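Local atomic coordinates of esterase (Xanthomonas oryzae pv. oryzae, PDB entry 3H2G), a protein that hydrolyses ester bonds as a rice cell wall-degrading esterase that contributes to the virulence of the bacterium. Residues 202-207 with 328-333; 332-337 with 361-366; 336-341 with 372-377. All coordinates share one frame; numbering follows the deposited sequence.

Contact 1: 202-207 with 328-333; sequences SAPISG and TLLCGS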
loop_
_atom_site.group_PDB
_atom_site.type_symbol
_atom_site.label_atom_id
_atom_site.label_comp_id
_atom_site.label_asym_id
_atom_site.label_seq_id
_atom_site.Cartn_x
_atom_site.Cartn_y
_atom_site.Cartn_z
ATOM N N SER A 202 -2.187 -12.076 -7.602
ATOM C CA SER A 202 -1.791 -10.743 -7.166
ATOM C C SER A 202 -2.903 -9.795 -7.592
ATOM O O SER A 202 -3.329 -9.817 -8.747
ATOM C CB SER A 202 -0.479 -10.326 -7.832
ATOM O OG SER A 202 -0.097 -9.025 -7.418
ATOM N N ALA A 203 -3.379 -8.970 -6.664
ATOM C CA ALA A 203 -4.450 -8.029 -6.979
ATOM C C ALA A 203 -4.196 -6.629 -6.426
ATOM O O ALA A 203 -4.810 -6.220 -5.436
ATOM C CB ALA A 203 -5.794 -8.566 -6.455
ATOM N N PRO A 204 -3.277 -5.876 -7.054
ATOM C CA PRO A 204 -2.971 -4.512 -6.599
ATOM C C PRO A 204 -4.213 -3.645 -6.791
ATOM O O PRO A 204 -4.898 -3.758 -7.811
ATOM C CB PRO A 204 -1.834 -4.079 -7.527
ATOM C CG PRO A 204 -1.191 -5.377 -7.924
ATOM C CD PRO A 204 -2.376 -6.279 -8.148
ATOM N N ILE A 205 -4.493 -2.777 -5.825
ATOM C CA ILE A 205 -5.664 -1.912 -5.894
ATOM C C ILE A 205 -5.324 -0.419 -5.912
ATOM O O ILE A 205 -4.647 0.086 -5.022
ATOM C CB ILE A 205 -6.603 -2.177 -4.691
ATOM C CG1 ILE A 205 -7.032 -3.646 -4.681
ATOM C CG2 ILE A 205 -7.821 -1.257 -4.756
ATOM C CD1 ILE A 205 -7.723 -4.069 -3.387
ATOM N N SER A 206 -5.801 0.276 -6.938
ATOM C CA SER A 206 -5.595 1.718 -7.075
ATOM C C SER A 206 -4.173 2.200 -6.786
ATOM O O SER A 206 -3.977 3.222 -6.121
ATOM C CB SER A 206 -6.580 2.453 -6.164
ATOM O OG SER A 206 -7.909 2.016 -6.413
ATOM N N GLY A 207 -3.185 1.474 -7.300
ATOM C CA GLY A 207 -1.801 1.854 -7.081
ATOM C C GLY A 207 -1.202 2.681 -8.208
ATOM O O GLY A 207 -1.589 2.531 -9.367
ATOM N N THR A 328 -2.663 -11.863 -12.483
ATOM C CA THR A 328 -2.832 -10.589 -11.798
ATOM C C THR A 328 -4.085 -9.842 -12.222
ATOM O O THR A 328 -4.484 -9.884 -13.384
ATOM C CB THR A 328 -1.603 -9.691 -12.065
ATOM O OG1 THR A 328 -0.411 -10.417 -11.744
ATOM C CG2 THR A 328 -1.654 -8.422 -11.224
ATOM N N LEU A 329 -4.704 -9.160 -11.264
ATOM C CA LEU A 329 -5.901 -8.380 -11.531
ATOM C C LEU A 329 -5.754 -7.000 -10.906
ATOM O O LEU A 329 -5.754 -6.856 -9.684
ATOM C CB LEU A 329 -7.143 -9.073 -10.961
ATOM C CG LEU A 329 -8.474 -8.341 -11.187
ATOM C CD1 LEU A 329 -8.671 -8.066 -12.679
ATOM C CD2 LEU A 329 -9.618 -9.183 -10.641
ATOM N N LEU A 330 -5.605 -5.989 -11.752
ATOM C CA LEU A 330 -5.471 -4.620 -11.274
ATOM C C LEU A 330 -6.872 -4.045 -11.131
ATOM O O LEU A 330 -7.663 -4.086 -12.071
ATOM C CB LEU A 330 -4.657 -3.792 -12.272
ATOM C CG LEU A 330 -3.277 -4.343 -12.646
ATOM C CD1 LEU A 330 -2.591 -3.382 -13.602
ATOM C CD2 LEU A 330 -2.435 -4.536 -11.394
ATOM N N CYS A 331 -7.188 -3.525 -9.953
ATOM C CA CYS A 331 -8.510 -2.963 -9.718
ATOM C C CYS A 331 -8.408 -1.485 -9.385
ATOM O O CYS A 331 -7.435 -1.032 -8.782
ATOM C CB CYS A 331 -9.200 -3.710 -8.574
ATOM S SG CYS A 331 -10.960 -3.308 -8.292
ATOM N N GLY A 332 -9.425 -0.738 -9.793
ATOM C CA GLY A 332 -9.450 0.685 -9.536
ATOM C C GLY A 332 -10.772 1.240 -10.016
ATOM O O GLY A 332 -11.672 0.480 -10.372
ATOM N N SER A 333 -10.890 2.563 -10.027
ATOM C CA SER A 333 -12.114 3.215 -10.466
ATOM C C SER A 333 -11.803 4.376 -11.398
ATOM O O SER A 333 -10.885 5.158 -11.144
ATOM C CB SER A 333 -12.898 3.731 -9.256
ATOM O OG SER A 333 -13.939 4.607 -9.663
HETATM O O HOH W 1 -8.577 3.551 -8.552
#
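Strands 202-205 and 328-332 run side by side in the same direction, 14° apart, with Ser202 beside Thr328 and Ile205 beside Cys331. Three backbone hydrogen bonds tie them. Leu329 N gives to Ser202 O, Cys331 N to Pro204 O at 3.1 Å, and Ser206 N to Cys331 O at 2.8 Å. Pro204 has no N-H to give, which leaves Leu329 O without a hydrogen-bond donor although it is buried; Ala203 CA comes to 3.2 Å from that oxygen in a CA-H...O contact. Thr328 CA and Ile205 CA make similar contacts with Ser202 O and Cys331 O.

Apolar packing lies on the face of Pro204 and Leu330. The two side chains cross obliquely, Leu330 CD2 3.7 Å from Pro204 CD and almost as near CG and CB of the proline. Thr328 turns its methyl the same way: CG2, anti to the backbone N, sits 3.8 Å from Pro204 CD, while OG1 bonds to Thr326 O and Gln186. Cys331 points to the other face, where its disulfide to Cys384 ties the strand to helix 376-396.

Polar groups close the C-terminal end. Water 1 bridges Ser206 OG, 2.7 Å away, and Ser333 N, from which it accepts; Ser206 OG also bonds to Thr380. This is a neighbouring parallel pair in the mixed central sheet of an alpha/beta-hydrolase fold, its C-terminal ends opening beside the probable catalytic residues.

Contact 2: 332-337 with 361-366; sequences GSSNDA and LVDTGT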
loop_
_atom_site.group_PDB
_atom_site.type_symbol
_atom_site.label_atom_id
_atom_site.label_comp_id
_atom_site.label_asym_id
_atom_site.label_seq_id
_atom_site.Cartn_x
_atom_site.Cartn_y
_atom_site.Cartn_z
ATOM N N GLY A 332 -9.425 -0.738 -9.793
ATOM C CA GLY A 332 -9.450 0.685 -9.536
ATOM C C GLY A 332 -10.772 1.240 -10.016
ATOM O O GLY A 332 -11.672 0.480 -10.372
ATOM N N SER A 333 -10.890 2.563 -10.027
ATOM C CA SER A 333 -12.114 3.215 -10.466
ATOM C C SER A 333 -11.803 4.376 -11.398
ATOM O O SER A 333 -10.885 5.158 -11.144
ATOM C CB SER A 333 -12.898 3.731 -9.256
ATOM O OG SER A 333 -13.939 4.607 -9.663
ATOM N N SER A 334 -12.567 4.488 -12.481
ATOM C CA SER A 334 -12.365 5.581 -13.422
ATOM C C SER A 334 -12.879 6.907 -12.844
ATOM O O SER A 334 -12.812 7.947 -13.500
ATOM C CB SER A 334 -13.044 5.268 -14.762
ATOM O OG SER A 334 -14.366 4.798 -14.577
ATOM N N ASN A 335 -13.387 6.866 -11.614
ATOM C CA ASN A 335 -13.868 8.079 -10.937
ATOM C C ASN A 335 -12.718 8.628 -10.084
ATOM O O ASN A 335 -12.759 9.773 -9.632
ATOM C CB ASN A 335 -15.034 7.772 -9.985
ATOM C CG ASN A 335 -16.298 7.333 -10.701
ATOM O OD1 ASN A 335 -16.895 6.318 -10.343
ATOM N ND2 ASN A 335 -16.726 8.102 -11.694
ATOM N N ASP A 336 -11.705 7.792 -9.869
ATOM C CA ASP A 336 -10.538 8.115 -9.039
ATOM C C ASP A 336 -9.620 9.214 -9.582
ATOM O O ASP A 336 -8.911 9.011 -10.565
ATOM C CB ASP A 336 -9.715 6.841 -8.820
ATOM C CG ASP A 336 -8.734 6.956 -7.666
ATOM O OD1 ASP A 336 -8.350 8.086 -7.296
ATOM O OD2 ASP A 336 -8.333 5.899 -7.138
ATOM N N ALA A 337 -9.624 10.372 -8.922
ATOM C CA ALA A 337 -8.789 11.495 -9.338
ATOM C C ALA A 337 -7.474 11.567 -8.556
ATOM O O ALA A 337 -6.585 12.347 -8.902
ATOM C CB ALA A 337 -9.562 12.809 -9.185
ATOM N N LEU A 361 -7.669 -6.117 -15.966
ATOM C CA LEU A 361 -8.111 -4.921 -15.269
ATOM C C LEU A 361 -9.610 -4.949 -14.998
ATOM O O LEU A 361 -10.389 -5.471 -15.795
ATOM C CB LEU A 361 -7.778 -3.689 -16.113
ATOM C CG LEU A 361 -8.385 -2.349 -15.695
ATOM C CD1 LEU A 361 -7.829 -1.931 -14.345
ATOM C CD2 LEU A 361 -8.075 -1.298 -16.751
ATOM N N VAL A 362 -10.009 -4.399 -13.858
ATOM C CA VAL A 362 -11.422 -4.311 -13.512
ATOM C C VAL A 362 -11.657 -2.900 -12.979
ATOM O O VAL A 362 -10.836 -2.363 -12.236
ATOM C CB VAL A 362 -11.839 -5.380 -12.467
ATOM C CG1 VAL A 362 -11.013 -5.242 -11.196
ATOM C CG2 VAL A 362 -13.329 -5.243 -12.164
ATOM N N ASP A 363 -12.774 -2.305 -13.388
ATOM C CA ASP A 363 -13.139 -0.938 -13.019
ATOM C C ASP A 363 -14.409 -0.928 -12.172
ATOM O O ASP A 363 -15.449 -1.433 -12.596
ATOM C CB ASP A 363 -13.345 -0.130 -14.313
ATOM C CG ASP A 363 -13.678 1.334 -14.066
ATOM O OD1 ASP A 363 -13.773 1.757 -12.899
ATOM O OD2 ASP A 363 -13.848 2.067 -15.065
ATOM N N THR A 364 -14.325 -0.346 -10.978
ATOM C CA THR A 364 -15.474 -0.287 -10.078
ATOM C C THR A 364 -16.156 1.077 -10.087
ATOM O O THR A 364 -17.008 1.355 -9.242
ATOM C CB THR A 364 -15.066 -0.613 -8.631
ATOM O OG1 THR A 364 -14.119 0.358 -8.167
ATOM C CG2 THR A 364 -14.444 -2.002 -8.558
ATOM N N GLY A 365 -15.776 1.920 -11.044
ATOM C CA GLY A 365 -16.358 3.246 -11.145
ATOM C C GLY A 365 -17.817 3.227 -11.558
ATOM O O GLY A 365 -18.312 2.221 -12.076
ATOM N N THR A 366 -18.503 4.344 -11.339
ATOM C CA THR A 366 -19.917 4.463 -11.677
ATOM C C THR A 366 -20.144 4.686 -13.166
ATOM O O THR A 366 -21.242 4.453 -13.672
ATOM C CB THR A 366 -20.579 5.634 -10.927
ATOM O OG1 THR A 366 -19.981 6.867 -11.349
ATOM C CG2 THR A 366 -20.410 5.474 -9.427
#
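Gly332 and Asp363 pair in parallel at the last strand of the alpha/beta-hydrolase sheet, where chain 332-337 leaves the sheet through a type I turn from Ser333 to Asp336. The close-packed part surrounds Gly332 and Gly365. Gly332 O receives Thr364 N at 2.8 Å, while Gly332 N reaches Val362 O over a longer 3.3 Å. Gly365 packs its CA against Ser333 OG at 3.1 Å and lies close to Asn335 OD1 as well. Ser333 OG is itself fixed by Asn335 N in an ST turn.

Toward solvent the contact becomes polar and more open, carried by Asp363, Ser334 and Thr366. With CG anti to the backbone N (chi1 -178°), the Asp363 carboxylate extends past its own strand to the turn. Its OD1 is gripped from opposite faces of the carboxylate plane: Ser334 N comes at 3.0 Å, and Gly365 N closes an Asx turn at 2.7 Å. The second oxygen, OD2, lies 2.8 Å from Ser334 OG. Thr366 OG1 is engaged chiefly by Asp371.

Beyond Gly365, Asn335 crosses Thr366 at about a right angle and splits its amide between two partners. ND2 bonds to Asn372 OD1, and Asn335 OD1 accepts Thr366 N at 2.7 Å, the donor tilted 18° from the carbonyl plane.

Contact 3: 336-341 with 372-377; sequences DATVPL and NSAFAH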
loop_
_atom_site.group_PDB
_atom_site.type_symbol
_atom_site.label_atom_id
_atom_site.label_comp_id
_atom_site.label_asym_id
_atom_site.label_seq_id
_atom_site.Cartn_x
_atom_site.Cartn_y
_atom_site.Cartn_z
ATOM N N ASP A 336 -11.705 7.792 -9.869
ATOM C CA ASP A 336 -10.538 8.115 -9.039
ATOM C C ASP A 336 -9.620 9.214 -9.582
ATOM O O ASP A 336 -8.911 9.011 -10.565
ATOM C CB ASP A 336 -9.715 6.841 -8.820
ATOM C CG ASP A 336 -8.734 6.956 -7.666
ATOM O OD1 ASP A 336 -8.350 8.086 -7.296
ATOM O OD2 ASP A 336 -8.333 5.899 -7.138
ATOM N N ALA A 337 -9.624 10.372 -8.922
ATOM C CA ALA A 337 -8.789 11.495 -9.338
ATOM C C ALA A 337 -7.474 11.567 -8.556
ATOM O O ALA A 337 -6.585 12.347 -8.902
ATOM C CB ALA A 337 -9.562 12.809 -9.185
ATOM N N THR A 338 -7.348 10.766 -7.501
ATOM C CA THR A 338 -6.117 10.765 -6.712
ATOM C C THR A 338 -5.084 9.875 -7.403
ATOM O O THR A 338 -3.916 10.247 -7.543
ATOM C CB THR A 338 -6.375 10.268 -5.271
ATOM O OG1 THR A 338 -7.261 11.181 -4.605
ATOM C CG2 THR A 338 -5.067 10.191 -4.491
ATOM N N VAL A 339 -5.524 8.700 -7.839
ATOM C CA VAL A 339 -4.664 7.769 -8.559
ATOM C C VAL A 339 -5.450 7.325 -9.794
ATOM O O VAL A 339 -6.194 6.342 -9.748
ATOM C CB VAL A 339 -4.307 6.528 -7.700
ATOM C CG1 VAL A 339 -3.452 5.560 -8.514
ATOM C CG2 VAL A 339 -3.555 6.963 -6.446
ATOM N N PRO A 340 -5.310 8.060 -10.911
ATOM C CA PRO A 340 -6.017 7.732 -12.152
ATOM C C PRO A 340 -5.840 6.287 -12.599
ATOM O O PRO A 340 -4.752 5.721 -12.492
ATOM C CB PRO A 340 -5.437 8.731 -13.147
ATOM C CG PRO A 340 -5.210 9.942 -12.279
ATOM C CD PRO A 340 -4.571 9.330 -11.054
ATOM N N LEU A 341 -6.921 5.699 -13.100
ATOM C CA LEU A 341 -6.896 4.316 -13.564
ATOM C C LEU A 341 -5.921 4.168 -14.728
ATOM O O LEU A 341 -5.572 3.053 -15.124
ATOM C CB LEU A 341 -8.305 3.879 -13.979
ATOM C CG LEU A 341 -8.532 2.382 -14.205
ATOM C CD1 LEU A 341 -8.086 1.592 -12.978
ATOM C CD2 LEU A 341 -10.014 2.139 -14.492
ATOM N N ASN A 372 -16.657 11.709 -10.523
ATOM C CA ASN A 372 -15.200 11.818 -10.529
ATOM C C ASN A 372 -14.807 12.704 -9.359
ATOM O O ASN A 372 -15.354 13.793 -9.185
ATOM C CB ASN A 372 -14.700 12.429 -11.841
ATOM C CG ASN A 372 -14.815 11.470 -13.008
ATOM O OD1 ASN A 372 -15.322 10.359 -12.865
ATOM N ND2 ASN A 372 -14.340 11.894 -14.173
ATOM N N SER A 373 -13.857 12.238 -8.557
ATOM C CA SER A 373 -13.433 12.989 -7.387
ATOM C C SER A 373 -12.209 12.365 -6.742
ATOM O O SER A 373 -11.937 11.177 -6.919
ATOM C CB SER A 373 -14.583 13.029 -6.369
ATOM O OG SER A 373 -14.146 13.462 -5.094
ATOM N N ALA A 374 -11.470 13.174 -5.991
ATOM C CA ALA A 374 -10.287 12.692 -5.293
ATOM C C ALA A 374 -10.751 11.705 -4.225
ATOM O O ALA A 374 -10.044 10.758 -3.890
ATOM C CB ALA A 374 -9.554 13.857 -4.644
ATOM N N PHE A 375 -11.954 11.935 -3.705
ATOM C CA PHE A 375 -12.526 11.084 -2.666
ATOM C C PHE A 375 -13.024 9.736 -3.169
ATOM O O PHE A 375 -13.326 8.844 -2.372
ATOM C CB PHE A 375 -13.670 11.812 -1.955
ATOM C CG PHE A 375 -13.236 13.048 -1.222
ATOM C CD1 PHE A 375 -13.181 14.277 -1.872
ATOM C CD2 PHE A 375 -12.849 12.976 0.112
ATOM C CE1 PHE A 375 -12.746 15.419 -1.201
ATOM C CE2 PHE A 375 -12.411 14.113 0.791
ATOM C CZ PHE A 375 -12.361 15.336 0.131
ATOM N N ALA A 376 -13.121 9.580 -4.484
ATOM C CA ALA A 376 -13.578 8.313 -5.045
ATOM C C ALA A 376 -12.484 7.272 -4.837
ATOM O O ALA A 376 -12.726 6.067 -4.934
ATOM C CB ALA A 376 -13.888 8.472 -6.531
ATOM N N HIS A 377 -11.278 7.751 -4.540
ATOM C CA HIS A 377 -10.127 6.886 -4.310
ATOM C C HIS A 377 -10.395 5.939 -3.138
ATOM O O HIS A 377 -10.231 4.726 -3.259
ATOM C CB HIS A 377 -8.888 7.746 -4.023
ATOM C CG HIS A 377 -7.617 6.963 -3.859
ATOM N ND1 HIS A 377 -7.110 6.145 -4.845
ATOM C CD2 HIS A 377 -6.732 6.908 -2.834
ATOM C CE1 HIS A 377 -5.967 5.620 -4.437
ATOM N NE2 HIS A 377 -5.715 6.069 -3.219
#
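Segments 336-341 and 372-377 meet through one backbone bond, Ala337 N to Ser373 O at 3.2 Å, its donor well above the carbonyl plane; Ala376 N reaches the same oxygen from the opposite face as the type I turn 373-376 leads into helix 376-396. Ser373 OG caps this start by accepting Phe375 N.

The main side-chain bond runs from His377 ND1 to Asp336 OD2, 2.6 Å long and 172° at the hydrogen. It enters on the syn lone pair of OD2 and lies within 2° of the imidazole plane, although ring and carboxylate are turned 53° against each other. The other oxygen, OD1, holds the aspartate in place: Val339 N and Thr338 N each give to it at 2.9 Å, Val339 N from above the carboxylate plane and Thr338 N nearly along the C-O axis. His377 NE2 bonds to Ser176 OG, on what is probably the nucleophile elbow (GxSxG), so the arrangement is consistent with the Ser-His-Asp triad of alpha/beta-hydrolases.

Thr338 lies over one face of the imidazole, with CB 4.2 Å from the ring centroid in a CH-pi contact. Its OG1, anti to the carbonyl carbon, turns off the ring and gives its proton to Ala374 O at 2.9 Å. Val339 CG2 rests 3.4 Å from His377 CE1, approaching obliquely. Ala337 CB packs against the peptide between Ser373 and Ala374.

Overall arrangement
The three contacts follow the chain out of the sheet toward the probable catalytic site. Contacts 1 and 2, with centres about 10 Å apart, flank strand 328-332 and share Gly332 and Ser333; Val362 N lies 3.0 Å from Leu330 O. Contacts 2 and 3 share Asp336 and Ala337, their centres about 8 Å apart, and Asn335 O lies 2.9 Å from Ser373 N. Thus the turn braced by 361-366 also leads to the aspartate that meets His377. Contact 1 borders this site from the neighbouring strand, about 14 Å from contact 3 between centres, with Ser206 O 3.5 Å from His377 CE1.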